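Side-chain contacts in elongation factor G (PDB 2DY1), which probably acts as a GTP-hydrolysing translation elongation factor, and is held here with GTP and a magnesium ion: residues Leu69-His74 and Leu267-Leu272; Val213-Gly218 and Gly245-Val250; Ile156-Leu161 and Gln206-Ala211; Thr276-Asp281 and Glu372-Arg377. All blocks are in the same frame, centred on the assembly; numbering follows the deposited sequence.

Contact 1: Leu69-His74 and Leu267-Leu272; sequences LLFRGH and LILEAL
Phe71 and His74, the two residues that rest against Leu269, are tied to each other by a reciprocal backbone pair: Phe71 N to His74 O and His74 N to Phe71 O, each 2.8 Å. Two such bonds define a hydrogen-bonded antiparallel pair, and with Arg72 and Gly73 between them they close a type I' turn. The turn puts both side chains on the flank that faces helix 261-271. Leu269 answers with its two methyls. CD2 touches His74 CB at 3.8 Å, and CD1 reaches the same CB at 3.9 Å. Both methyls thus meet the root of the histidine, and CD1 also reaches its ring at His74 CD2, 4.1 Å away, obliquely, neither over a face nor at an edge. With CG opposite the carbonyl carbon (chi1 -69°), Leu269 sends its methyls out from the helix toward the hairpin. CD1 also comes to 4.4 Å from Phe71 CD2, arriving at the ring edge, near its plane. The hairpin joins strands 65-71 and 74-80 at one border of the mixed sheet of the P-loop GTPase fold, where 65-71 is outermost, and helix 261-271 packs across it. Leu265 and Glu266 of that helix extend the contact with Phe71, while Leu269 also lies on Val76. One face of the phenylalanine ring is covered from its own turn: Arg72 CG stands 3.9 Å above it, over the centre. The histidine ring has Arg72 O 3.4 Å above one face, toward the rim, and its ND1 makes a weak hydrogen bond with Met8 N.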
# COMPACT_ATOMS: atom_id res chain seq x y z
N LEU A 69 19.21 -16.17 -6.60
CA LEU A 69 19.62 -17.12 -7.63
C LEU A 69 21.07 -17.03 -8.04
O LEU A 69 21.62 -15.93 -8.19
CB LEU A 69 18.73 -16.94 -8.87
CG LEU A 69 17.23 -16.97 -8.60
CD1 LEU A 69 16.46 -16.56 -9.87
CD2 LEU A 69 16.79 -18.38 -8.17
N LEU A 70 21.68 -18.20 -8.20
CA LEU A 70 23.07 -18.32 -8.63
C LEU A 70 23.04 -19.12 -9.92
O LEU A 70 22.45 -20.20 -9.98
CB LEU A 70 23.89 -19.04 -7.57
CG LEU A 70 25.33 -19.38 -7.96
CD1 LEU A 70 26.14 -18.10 -8.14
CD2 LEU A 70 25.95 -20.25 -6.87
N PHE A 71 23.67 -18.60 -10.97
CA PHE A 71 23.66 -19.31 -12.24
C PHE A 71 24.94 -18.99 -12.99
O PHE A 71 25.18 -17.85 -13.36
CB PHE A 71 22.44 -18.87 -13.05
CG PHE A 71 22.31 -19.56 -14.38
CD1 PHE A 71 22.04 -20.91 -14.46
CD2 PHE A 71 22.44 -18.83 -15.56
CE1 PHE A 71 21.90 -21.55 -15.70
CE2 PHE A 71 22.31 -19.46 -16.80
CZ PHE A 71 22.04 -20.81 -16.86
N ARG A 72 25.74 -20.02 -13.21
CA ARG A 72 27.01 -19.87 -13.90
C ARG A 72 27.84 -18.72 -13.37
O ARG A 72 28.42 -17.94 -14.14
CB ARG A 72 26.76 -19.71 -15.40
CG ARG A 72 25.99 -20.88 -15.94
CD ARG A 72 25.89 -20.89 -17.45
NE ARG A 72 25.10 -22.04 -17.85
CZ ARG A 72 24.75 -22.31 -19.11
NH1 ARG A 72 25.12 -21.51 -20.09
NH2 ARG A 72 24.03 -23.40 -19.37
N GLY A 73 27.89 -18.61 -12.04
CA GLY A 73 28.68 -17.56 -11.42
C GLY A 73 28.02 -16.19 -11.32
O GLY A 73 28.54 -15.28 -10.67
N HIS A 74 26.87 -16.04 -11.97
CA HIS A 74 26.13 -14.77 -11.93
C HIS A 74 25.06 -14.88 -10.85
O HIS A 74 24.63 -15.98 -10.50
CB HIS A 74 25.44 -14.53 -13.27
CG HIS A 74 26.36 -14.66 -14.45
ND1 HIS A 74 27.45 -13.84 -14.63
CD2 HIS A 74 26.36 -15.53 -15.48
CE1 HIS A 74 28.09 -14.20 -15.73
NE2 HIS A 74 27.45 -15.23 -16.26
N LEU A 267 17.98 -14.23 -20.04
CA LEU A 267 17.49 -12.97 -20.58
C LEU A 267 17.53 -11.85 -19.53
O LEU A 267 17.79 -10.70 -19.87
CB LEU A 267 16.07 -13.15 -21.14
CG LEU A 267 15.38 -11.92 -21.74
CD1 LEU A 267 16.17 -11.40 -22.94
CD2 LEU A 267 13.96 -12.31 -22.17
N ILE A 268 17.26 -12.18 -18.27
CA ILE A 268 17.34 -11.18 -17.21
C ILE A 268 18.76 -10.62 -17.17
O ILE A 268 18.96 -9.39 -17.10
CB ILE A 268 16.97 -11.81 -15.85
CG1 ILE A 268 15.44 -11.95 -15.77
CG2 ILE A 268 17.50 -10.97 -14.69
CD1 ILE A 268 14.94 -12.89 -14.64
N LEU A 269 19.75 -11.51 -17.21
CA LEU A 269 21.15 -11.08 -17.18
C LEU A 269 21.49 -10.25 -18.41
O LEU A 269 22.15 -9.21 -18.33
CB LEU A 269 22.07 -12.30 -17.08
CG LEU A 269 21.96 -12.98 -15.72
CD1 LEU A 269 22.45 -14.42 -15.83
CD2 LEU A 269 22.76 -12.20 -14.65
N GLU A 270 21.02 -10.69 -19.57
CA GLU A 270 21.32 -9.97 -20.80
C GLU A 270 20.64 -8.62 -20.97
O GLU A 270 21.24 -7.66 -21.47
CB GLU A 270 20.96 -10.86 -21.99
CG GLU A 270 21.01 -10.15 -23.33
CD GLU A 270 20.52 -11.04 -24.47
OE1 GLU A 270 19.79 -12.02 -24.18
OE2 GLU A 270 20.84 -10.75 -25.64
N ALA A 271 19.39 -8.52 -20.54
CA ALA A 271 18.61 -7.31 -20.72
C ALA A 271 18.52 -6.27 -19.61
O ALA A 271 18.40 -5.08 -19.89
CB ALA A 271 17.19 -7.70 -21.14
N LEU A 272 18.56 -6.71 -18.36
CA LEU A 272 18.37 -5.79 -17.26
C LEU A 272 19.68 -5.24 -16.74
O LEU A 272 20.72 -5.88 -16.86
CB LEU A 272 17.56 -6.48 -16.16
CG LEU A 272 16.22 -7.01 -16.72
CD1 LEU A 272 15.44 -7.66 -15.56
CD2 LEU A 272 15.39 -5.89 -17.35

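Contact 2: Val213-Gly218 and Gly245-Val250; sequences VETDEG and GLLYPV
The methyl of Thr215 carries this contact alone on its side, meeting two consecutive leucines. Its CG2 lies 4.3 Å from Leu247 CG and 4.5 Å from Leu246 CB, so it faces the branch point of one leucine and the root of the other. Both leucines start out toward the turn that holds the threonine. A chi1 of 66° puts OG1 beside the backbone N and carbonyl carbon alike and swings CG2 opposite the carbonyl carbon; the hydroxyl is hydrogen-bonded to Ile212 O, which would hold the rotation that presents the methyl. Further out, Thr215 sits in a type I turn from Val213 to Asp216, closed by Asp216 N to Val213 O at 3.1 Å. Asp216 then N-caps helix 217-225, its OD1 hydrogen-bonded to Leu219 N. On the other side, Gly245, with phi 71°, ends helix 231-243 in a Schellman motif, and the chain runs through the leucines into strand 248-252 of the GTPase sheet. Ala241 of helix 231-243 touches both Thr215 and Leu247, and Leu247 leans also on Leu157, so the helix-to-helix turn is packed against the helix-to-strand connection. No hydrogen bond crosses between the segments, and their side chains come no nearer than 4.3 Å: the attraction is dispersion between hydrocarbon groups, undirected and light, while Thr215 OG1 is engaged by Ile212 O of helix 198-213.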
# COMPACT_ATOMS: atom_id res chain seq x y z
N VAL A 213 17.67 -0.84 -33.40
CA VAL A 213 18.47 0.10 -34.18
C VAL A 213 18.02 1.54 -33.95
O VAL A 213 18.85 2.44 -33.75
CB VAL A 213 18.39 -0.23 -35.70
CG1 VAL A 213 18.94 0.93 -36.54
CG2 VAL A 213 19.21 -1.48 -35.97
N GLU A 214 16.71 1.76 -33.95
CA GLU A 214 16.15 3.09 -33.75
C GLU A 214 16.47 3.77 -32.42
O GLU A 214 16.31 4.98 -32.30
CB GLU A 214 14.64 3.04 -33.96
CG GLU A 214 14.27 2.85 -35.41
CD GLU A 214 12.80 2.56 -35.61
OE1 GLU A 214 12.36 2.45 -36.77
OE2 GLU A 214 12.08 2.44 -34.59
N THR A 215 16.94 3.01 -31.44
CA THR A 215 17.28 3.58 -30.14
C THR A 215 18.74 3.95 -30.00
O THR A 215 19.15 4.49 -28.96
CB THR A 215 17.00 2.59 -29.00
OG1 THR A 215 17.90 1.48 -29.11
CG2 THR A 215 15.57 2.13 -29.03
N ASP A 216 19.54 3.67 -31.02
CA ASP A 216 20.96 3.96 -30.96
C ASP A 216 21.41 4.78 -32.16
O ASP A 216 21.32 4.32 -33.31
CB ASP A 216 21.75 2.65 -30.88
CG ASP A 216 23.25 2.88 -30.77
OD1 ASP A 216 23.90 3.10 -31.81
OD2 ASP A 216 23.77 2.84 -29.63
N GLU A 217 21.88 5.99 -31.89
CA GLU A 217 22.31 6.89 -32.95
C GLU A 217 23.35 6.28 -33.87
O GLU A 217 23.28 6.44 -35.09
CB GLU A 217 22.83 8.20 -32.34
CG GLU A 217 21.71 9.04 -31.74
CD GLU A 217 22.20 10.32 -31.09
OE1 GLU A 217 23.41 10.63 -31.22
OE2 GLU A 217 21.38 11.01 -30.46
N GLY A 218 24.31 5.56 -33.30
CA GLY A 218 25.34 4.93 -34.10
C GLY A 218 24.79 3.90 -35.07
O GLY A 218 25.08 3.94 -36.26
N GLY A 245 14.59 2.39 -20.36
CA GLY A 245 13.14 2.28 -20.39
C GLY A 245 12.55 2.58 -21.75
O GLY A 245 11.39 2.99 -21.84
N LEU A 246 13.33 2.35 -22.80
CA LEU A 246 12.89 2.60 -24.17
C LEU A 246 12.34 1.36 -24.87
O LEU A 246 11.71 1.46 -25.93
CB LEU A 246 14.03 3.21 -24.98
CG LEU A 246 14.59 4.53 -24.44
CD1 LEU A 246 15.76 4.96 -25.30
CD2 LEU A 246 13.50 5.60 -24.44
N LEU A 247 12.61 0.19 -24.30
CA LEU A 247 12.11 -1.06 -24.87
C LEU A 247 11.79 -1.97 -23.70
O LEU A 247 12.52 -1.99 -22.71
CB LEU A 247 13.14 -1.73 -25.77
CG LEU A 247 13.46 -1.07 -27.13
CD1 LEU A 247 14.53 -1.89 -27.83
CD2 LEU A 247 12.19 -0.96 -27.97
N TYR A 248 10.73 -2.75 -23.84
CA TYR A 248 10.30 -3.67 -22.78
C TYR A 248 10.31 -5.09 -23.37
O TYR A 248 9.37 -5.48 -24.06
CB TYR A 248 8.89 -3.32 -22.33
CG TYR A 248 8.73 -1.86 -21.92
CD1 TYR A 248 7.71 -1.08 -22.47
CD2 TYR A 248 9.60 -1.27 -20.99
CE1 TYR A 248 7.56 0.26 -22.12
CE2 TYR A 248 9.45 0.06 -20.64
CZ TYR A 248 8.43 0.82 -21.21
OH TYR A 248 8.29 2.15 -20.86
N PRO A 249 11.35 -5.88 -23.09
CA PRO A 249 11.39 -7.24 -23.64
C PRO A 249 10.22 -8.07 -23.14
O PRO A 249 9.81 -7.91 -21.99
CB PRO A 249 12.70 -7.81 -23.11
CG PRO A 249 13.54 -6.59 -22.79
CD PRO A 249 12.53 -5.61 -22.24
N VAL A 250 9.69 -8.94 -24.01
CA VAL A 250 8.59 -9.82 -23.63
C VAL A 250 9.07 -11.25 -23.80
O VAL A 250 9.41 -11.70 -24.91
CB VAL A 250 7.34 -9.60 -24.53
CG1 VAL A 250 6.20 -10.53 -24.08
CG2 VAL A 250 6.89 -8.16 -24.46

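Contact 3: Ile156-Leu161 and Gln206-Ala211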
# COMPACT_ATOMS: atom_id res chain seq x y z
N ILE A 156 7.04 -2.53 -26.56
CA ILE A 156 7.42 -3.89 -26.18
C ILE A 156 8.33 -4.47 -27.25
O ILE A 156 8.35 -4.01 -28.40
CB ILE A 156 6.18 -4.80 -25.99
CG1 ILE A 156 5.32 -4.80 -27.26
CG2 ILE A 156 5.39 -4.34 -24.79
CD1 ILE A 156 4.87 -6.18 -27.70
N LEU A 157 9.10 -5.48 -26.87
CA LEU A 157 10.03 -6.10 -27.79
C LEU A 157 9.92 -7.62 -27.62
O LEU A 157 10.46 -8.19 -26.68
CB LEU A 157 11.45 -5.64 -27.46
CG LEU A 157 12.53 -6.00 -28.48
CD1 LEU A 157 12.46 -5.03 -29.65
CD2 LEU A 157 13.89 -5.93 -27.84
N PRO A 158 9.22 -8.29 -28.54
CA PRO A 158 9.08 -9.75 -28.42
C PRO A 158 10.40 -10.49 -28.57
O PRO A 158 11.06 -10.40 -29.59
CB PRO A 158 8.10 -10.11 -29.54
CG PRO A 158 7.34 -8.82 -29.77
CD PRO A 158 8.41 -7.76 -29.65
N ILE A 159 10.80 -11.22 -27.54
CA ILE A 159 12.02 -12.00 -27.58
C ILE A 159 11.65 -13.42 -27.99
O ILE A 159 12.35 -14.07 -28.76
CB ILE A 159 12.71 -12.07 -26.19
CG1 ILE A 159 13.08 -10.66 -25.72
CG2 ILE A 159 13.91 -13.01 -26.22
CD1 ILE A 159 13.94 -9.89 -26.71
N ASP A 160 10.52 -13.89 -27.46
CA ASP A 160 10.08 -15.26 -27.71
C ASP A 160 8.72 -15.29 -28.37
O ASP A 160 7.89 -14.40 -28.16
CB ASP A 160 9.86 -16.02 -26.39
CG ASP A 160 11.11 -16.13 -25.56
OD1 ASP A 160 12.15 -16.52 -26.12
OD2 ASP A 160 11.04 -15.84 -24.33
N LEU A 161 8.51 -16.36 -29.14
CA LEU A 161 7.22 -16.69 -29.73
C LEU A 161 6.99 -18.14 -29.27
O LEU A 161 7.93 -18.87 -28.97
CB LEU A 161 7.23 -16.60 -31.25
CG LEU A 161 7.39 -15.19 -31.80
CD1 LEU A 161 7.42 -15.28 -33.32
CD2 LEU A 161 6.28 -14.26 -31.33
N GLN A 206 12.67 -9.01 -37.95
CA GLN A 206 12.91 -7.73 -38.63
C GLN A 206 12.42 -6.59 -37.74
O GLN A 206 13.06 -5.55 -37.63
CB GLN A 206 12.17 -7.67 -39.96
CG GLN A 206 12.40 -8.85 -40.89
CD GLN A 206 11.58 -8.75 -42.18
OE1 GLN A 206 10.36 -8.58 -42.15
NE2 GLN A 206 12.26 -8.85 -43.32
N GLU A 207 11.26 -6.79 -37.13
CA GLU A 207 10.68 -5.78 -36.26
C GLU A 207 11.55 -5.54 -35.04
O GLU A 207 11.71 -4.41 -34.61
CB GLU A 207 9.28 -6.20 -35.83
CG GLU A 207 8.24 -6.05 -36.94
CD GLU A 207 6.92 -6.72 -36.60
OE1 GLU A 207 6.66 -6.97 -35.40
OE2 GLU A 207 6.14 -6.98 -37.53
N VAL A 208 12.11 -6.61 -34.48
CA VAL A 208 12.96 -6.50 -33.30
C VAL A 208 14.25 -5.75 -33.64
O VAL A 208 14.66 -4.84 -32.91
CB VAL A 208 13.27 -7.88 -32.72
CG1 VAL A 208 14.45 -7.79 -31.73
CG2 VAL A 208 12.03 -8.42 -31.99
N LEU A 209 14.88 -6.13 -34.75
CA LEU A 209 16.11 -5.49 -35.20
C LEU A 209 15.87 -4.01 -35.39
O LEU A 209 16.63 -3.18 -34.87
CB LEU A 209 16.58 -6.10 -36.53
CG LEU A 209 17.19 -7.51 -36.44
CD1 LEU A 209 17.54 -8.00 -37.84
CD2 LEU A 209 18.43 -7.48 -35.56
N GLU A 210 14.82 -3.67 -36.12
CA GLU A 210 14.48 -2.29 -36.38
C GLU A 210 14.19 -1.50 -35.10
O GLU A 210 14.63 -0.36 -34.96
CB GLU A 210 13.28 -2.20 -37.35
CG GLU A 210 13.61 -2.60 -38.83
CD GLU A 210 12.46 -2.37 -39.81
OE1 GLU A 210 11.72 -1.38 -39.65
OE2 GLU A 210 12.31 -3.17 -40.76
N ALA A 211 13.49 -2.11 -34.14
CA ALA A 211 13.20 -1.40 -32.89
C ALA A 211 14.46 -1.06 -32.09
O ALA A 211 14.55 0.00 -31.46
CB ALA A 211 12.23 -2.22 -32.02
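Leu157 packs its side chain against Val208 and Ala211, setting helix 198-213 beside strand 156-165 of the mixed sheet in the GTP-binding domain. The strand is parallel to 248-252 and then leads into the antiparallel strands 168-174, 179-184 and 187-191, an arrangement consistent with the G' insertion of EF-G. The local axes of strand 156-158 and helix 206-211 approach to 8.5 Å at 137° between their directions, so the helix runs obliquely back along the strand. The side chain of Leu157 leaves the backbone alongside the interface, but CG stands opposite the backbone N (chi1 -170°) and carries the end of the chain to the helix. There CD1 does the touching, 3.7 Å from Ala211 CB. The same CD1 is 4.0 Å from Val208 CG1; it thus sits between residues one helical turn apart. The leucine and valine side chains cross nearly at right angles. Leu157 is itself held by backbone hydrogen bonds to Tyr248 and Val250 of the neighbouring strand, which sets where its side chain starts. Pro158 follows, and its CD lies 4.4 Å from Val208 CG2, which also lies near Leu157 CD1, so both valine methyls meet the leucine. Cutting this valine back to an alanine would probably open a gap between the helix and both strand residues, with Leu157 CD1 less confined. Val208 CG2 also presses on Pro158 O at 3.3 Å, a buried carbonyl oxygen with no hydrogen-bonding partner in the model.

Contact 4: Thr276-Asp281 and Glu372-Arg377; sequences TERFGD and EVPFAR
Apolar contact comes first: Phe279 and Pro374 approach from opposite directions, with Phe279 CZ 3.9 Å from Pro374 CG. The proline carbon lies in the plane of the phenyl ring, so it is the ring edge that abuts the pyrrolidine. Phe279 CE1 is also 4.1 Å from Glu372 O, again near the ring plane, which places the edge against both the proline and the carbonyl two residues before it.

Arg278 supplies the second kind of interaction, a charged group set against hydrocarbon. Its NH2 is 3.5 Å from Pro374 CG and 3.9 Å from Pro374 CB, approaching obliquely. The side chain gets there by full extension, CG opposite the backbone N (chi1 -177°) and the chain straight on to NE, so it runs beside Phe279: Arg278 CG stands 3.7 Å above one face of the phenyl ring, toward its rim, and Phe279 CZ lies 3.5 Å above the guanidinium plane. Arginine and phenylalanine thereby form one surface for the proline.

Charge and backbone bonds lie outside the pair. Arg278 NH1 makes a salt bridge with Asp99, and Pro374 O is hydrogen-bonded to Lys287 NZ of strand 285-294. Helix 275-279 follows helix 261-271 and precedes strand 285-294, while the 372-377 loop runs between strands 361-363 and 383-389, consistent with a junction between the GTPase domain and domain 2. No hydrogen bond crosses between the segments: Pro374 is met across them by van der Waals contact alone, while the salt bridge to Asp99 probably offsets the charge of the arginine and is likely to fix where its guanidinium lies.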
# COMPACT_ATOMS: atom_id res chain seq x y z
N THR A 276 25.82 -1.24 -10.85
CA THR A 276 26.82 -0.28 -11.29
C THR A 276 26.26 0.60 -12.39
O THR A 276 26.52 1.81 -12.43
CB THR A 276 28.08 -0.99 -11.80
OG1 THR A 276 28.68 -1.71 -10.72
CG2 THR A 276 29.07 0.04 -12.35
N GLU A 277 25.51 0.01 -13.31
CA GLU A 277 24.92 0.79 -14.38
C GLU A 277 23.87 1.79 -13.87
O GLU A 277 23.59 2.79 -14.52
CB GLU A 277 24.30 -0.15 -15.43
CG GLU A 277 25.35 -0.88 -16.25
CD GLU A 277 24.78 -1.91 -17.21
OE1 GLU A 277 25.24 -1.94 -18.37
OE2 GLU A 277 23.91 -2.69 -16.81
N ARG A 278 23.30 1.53 -12.70
CA ARG A 278 22.30 2.43 -12.17
C ARG A 278 22.87 3.49 -11.22
O ARG A 278 22.57 4.69 -11.36
CB ARG A 278 21.21 1.65 -11.43
CG ARG A 278 20.11 2.55 -10.91
CD ARG A 278 19.06 1.77 -10.14
NE ARG A 278 17.96 2.63 -9.68
CZ ARG A 278 17.02 2.23 -8.83
NH1 ARG A 278 17.07 0.99 -8.35
NH2 ARG A 278 16.02 3.03 -8.49
N PHE A 279 23.71 3.05 -10.30
CA PHE A 279 24.29 3.89 -9.24
C PHE A 279 25.76 4.25 -9.39
O PHE A 279 26.26 5.08 -8.63
CB PHE A 279 24.17 3.19 -7.88
CG PHE A 279 22.75 3.03 -7.41
CD1 PHE A 279 22.09 4.08 -6.78
CD2 PHE A 279 22.07 1.85 -7.64
CE1 PHE A 279 20.75 3.94 -6.40
CE2 PHE A 279 20.74 1.71 -7.26
CZ PHE A 279 20.09 2.74 -6.65
N GLY A 280 26.44 3.61 -10.33
CA GLY A 280 27.87 3.83 -10.49
C GLY A 280 28.58 3.14 -9.33
O GLY A 280 27.95 2.44 -8.53
N ASP A 281 29.89 3.32 -9.23
CA ASP A 281 30.66 2.71 -8.15
C ASP A 281 30.85 3.77 -7.09
O ASP A 281 30.78 4.97 -7.37
CB ASP A 281 32.02 2.20 -8.64
CG ASP A 281 31.90 1.01 -9.58
OD1 ASP A 281 31.30 -0.01 -9.18
OD2 ASP A 281 32.41 1.09 -10.72
N GLU A 372 19.13 10.80 -4.04
CA GLU A 372 20.04 9.68 -4.22
C GLU A 372 19.52 8.31 -3.79
O GLU A 372 20.11 7.29 -4.12
CB GLU A 372 21.34 9.98 -3.49
CG GLU A 372 22.02 11.25 -3.98
CD GLU A 372 23.24 11.63 -3.16
OE1 GLU A 372 23.08 12.24 -2.09
OE2 GLU A 372 24.37 11.31 -3.60
N VAL A 373 18.39 8.30 -3.09
CA VAL A 373 17.81 7.06 -2.56
C VAL A 373 16.45 6.74 -3.16
O VAL A 373 15.54 7.56 -3.07
CB VAL A 373 17.62 7.20 -1.03
CG1 VAL A 373 17.20 5.87 -0.41
CG2 VAL A 373 18.90 7.72 -0.39
N PRO A 374 16.27 5.55 -3.76
CA PRO A 374 14.96 5.22 -4.34
C PRO A 374 13.88 5.33 -3.26
O PRO A 374 14.09 4.94 -2.11
CB PRO A 374 15.13 3.78 -4.82
CG PRO A 374 16.62 3.68 -5.10
CD PRO A 374 17.24 4.45 -3.97
N PHE A 375 12.71 5.85 -3.63
CA PHE A 375 11.66 5.98 -2.65
C PHE A 375 10.30 5.88 -3.32
O PHE A 375 10.03 6.56 -4.30
CB PHE A 375 11.74 7.35 -1.95
CG PHE A 375 10.79 7.49 -0.79
CD1 PHE A 375 11.16 7.05 0.46
CD2 PHE A 375 9.50 7.99 -0.99
CE1 PHE A 375 10.25 7.10 1.53
CE2 PHE A 375 8.59 8.03 0.08
CZ PHE A 375 8.96 7.59 1.32
N ALA A 376 9.46 4.99 -2.78
CA ALA A 376 8.11 4.83 -3.28
C ALA A 376 7.20 5.07 -2.08
O ALA A 376 7.22 4.31 -1.10
CB ALA A 376 7.90 3.43 -3.84
N ARG A 377 6.43 6.15 -2.17
CA ARG A 377 5.50 6.55 -1.12
C ARG A 377 4.39 5.51 -0.99
O ARG A 377 3.95 4.97 -1.98
CB ARG A 377 4.89 7.90 -1.50
CG ARG A 377 4.03 8.57 -0.44
CD ARG A 377 3.30 9.76 -1.05
NE ARG A 377 2.32 9.30 -2.03
CZ ARG A 377 1.07 8.98 -1.72
NH1 ARG A 377 0.64 9.09 -0.46
NH2 ARG A 377 0.26 8.52 -2.66

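How the contacts relate
Contact 3 is the buried one; contacts 1, 2 and 4 are only partly covered. Contacts 1, 2 and 3 all reach the GTPase sheet, contact 1 at its border hairpin and contacts 2 and 3 on adjacent strands, 248-252 and 156-165. Leu267 of contact 1 packs on Ile159 of contact 3, and Ala271 on Pro249 of contact 2. Contact 4 follows contact 1 in sequence without touching it otherwise, and lies about 29 Å from contact 3, centre to centre. Across the sheet the chemistry is mostly methyl-to-hydrocarbon, with two rings added at contact 1; at the domain junction an arginine and an aromatic ring share a proline.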